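Local coordinates for protein - conserved hypothetical (Bacillus anthracis, PDB 4LES), which is of unknown function, a conserved hypothetical protein whose modelled part is built around a four-stranded antiparallel beta sheet, at residues 125-128 against 129-133. Sequence-based numbering, arbitrary orientation. Where two conformers were deposited one is given.
Sequences EPMK and LAFLP
Lys128 O accepts the backbone N-H of Phe131 at 2.9 Å (O to N), closing a four-residue turn, 128-131. The bond is moderately bent, 150° at the hydrogen, and the donor stands well above the carbonyl plane, 54° out of it. A second, overlapping turn is closed by Leu132 N on Leu129 O, also at 2.9 Å. The bend also lays the Phe131 ring beside the lysine chain. With CG opposite its own carbonyl carbon (chi1 -60°), the phenyl group reaches back toward the strand, where CD2 lies 3.9 Å from Lys128 CB and CE2 lies 4.0 Å from Lys128 CD. The aliphatic part of the lysine thus crosses the ring at a slant. Met127, a selenomethionine, bends its chain to bring CE to 4.1 Å from Phe131 CD2, a doubtful touch because the residue is modelled in two conformers. Lys82 adds a cation-pi contact to the same ring. Leu129 turns its side chain off instead, to Ile165, Leu169 and Lys175, while backbone bonds between Met127 and Leu169 and between Leu129 and Lys167 pair the chain with strand 168-169 and with Lys167 just before it. Consecutive i to i+3 bonds of this kind make a short 3-10 turn, here leading the surface strand 127-128 out of its two-stranded antiparallel sheet toward strand 135-139.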
loop_
_atom_site.group_PDB
_atom_site.type_symbol
_atom_site.label_atom_id
_atom_site.label_comp_id
_atom_site.label_asym_id
_atom_site.label_seq_id
_atom_site.Cartn_x
_atom_site.Cartn_y
_atom_site.Cartn_z
ATOM N N GLU A 125 -4.196 13.841 20.843
ATOM C CA GLU A 125 -5.251 12.938 21.300
ATOM C C GLU A 125 -5.298 11.670 20.484
ATOM O O GLU A 125 -4.849 11.658 19.349
ATOM C CB GLU A 125 -6.605 13.602 21.194
ATOM C CG GLU A 125 -6.942 14.473 22.379
ATOM C CD GLU A 125 -8.288 15.122 22.213
ATOM O OE1 GLU A 125 -8.630 15.470 21.056
ATOM O OE2 GLU A 125 -8.991 15.292 23.231
ATOM N N PRO A 126 -5.837 10.588 21.069
ATOM C CA PRO A 126 -5.960 9.399 20.257
ATOM C C PRO A 126 -6.924 9.720 19.138
ATOM O O PRO A 126 -7.838 10.503 19.322
ATOM C CB PRO A 126 -6.554 8.370 21.215
ATOM C CG PRO A 126 -6.158 8.848 22.572
ATOM C CD PRO A 126 -6.216 10.341 22.471
HETATM N N MSE A 127 -6.696 9.145 17.971
HETATM C CA MSE A 127 -7.564 9.373 16.825
HETATM C C MSE A 127 -7.932 8.014 16.312
HETATM O O MSE A 127 -7.172 7.060 16.467
HETATM C CB MSE A 127 -6.857 10.194 15.749
HETATM C CG MSE A 127 -6.351 11.564 16.241
HETATM SE SE MSE A 127 -7.774 12.725 16.984
HETATM C CE MSE A 127 -9.271 12.019 15.910
ATOM N N LYS A 128 -9.093 7.916 15.679
ATOM C CA LYS A 128 -9.583 6.651 15.164
ATOM C C LYS A 128 -8.900 6.252 13.872
ATOM O O LYS A 128 -8.656 7.084 12.988
ATOM C CB LYS A 128 -11.072 6.731 14.911
ATOM C CG LYS A 128 -11.866 7.195 16.127
ATOM C CD LYS A 128 -13.360 7.196 15.864
ATOM C CE LYS A 128 -13.877 5.802 15.523
ATOM N NZ LYS A 128 -15.368 5.754 15.531
ATOM N N LEU A 129 -8.645 4.953 13.773
ATOM C CA LEU A 129 -8.037 4.321 12.631
ATOM C C LEU A 129 -8.866 4.630 11.386
ATOM O O LEU A 129 -8.326 4.795 10.286
ATOM C CB LEU A 129 -8.016 2.808 12.869
ATOM C CG LEU A 129 -6.972 1.963 12.188
ATOM C CD1 LEU A 129 -5.614 2.365 12.740
ATOM C CD2 LEU A 129 -7.243 0.482 12.434
ATOM N N ALA A 130 -10.179 4.717 11.572
ATOM C CA ALA A 130 -11.108 5.035 10.484
ATOM C C ALA A 130 -10.785 6.381 9.822
ATOM O O ALA A 130 -11.093 6.585 8.651
ATOM C CB ALA A 130 -12.545 5.045 10.996
ATOM N N PHE A 131 -10.170 7.297 10.558
ATOM C CA PHE A 131 -9.822 8.581 9.964
ATOM C C PHE A 131 -8.463 8.580 9.267
ATOM O O PHE A 131 -8.061 9.595 8.777
ATOM C CB PHE A 131 -9.894 9.696 10.988
ATOM C CG PHE A 131 -11.276 9.877 11.600
ATOM C CD1 PHE A 131 -12.422 9.880 10.800
ATOM C CD2 PHE A 131 -11.416 10.122 12.943
ATOM C CE1 PHE A 131 -13.687 10.080 11.346
ATOM C CE2 PHE A 131 -12.682 10.342 13.504
ATOM C CZ PHE A 131 -13.818 10.312 12.700
ATOM N N LEU A 132 -7.745 7.459 9.224
ATOM C CA LEU A 132 -6.471 7.445 8.476
ATOM C C LEU A 132 -6.711 7.869 7.037
ATOM O O LEU A 132 -7.660 7.424 6.424
ATOM C CB LEU A 132 -5.817 6.077 8.476
ATOM C CG LEU A 132 -4.845 5.784 9.606
ATOM C CD1 LEU A 132 -4.385 4.332 9.508
ATOM C CD2 LEU A 132 -3.644 6.704 9.526
ATOM N N PRO A 133 -5.851 8.743 6.488
ATOM C CA PRO A 133 -6.099 9.159 5.126
ATOM C C PRO A 133 -6.035 8.030 4.111
ATOM O O PRO A 133 -5.280 7.086 4.272
ATOM C CB PRO A 133 -4.968 10.152 4.855
ATOM C CG PRO A 133 -4.606 10.694 6.192
ATOM C CD PRO A 133 -4.769 9.522 7.116
#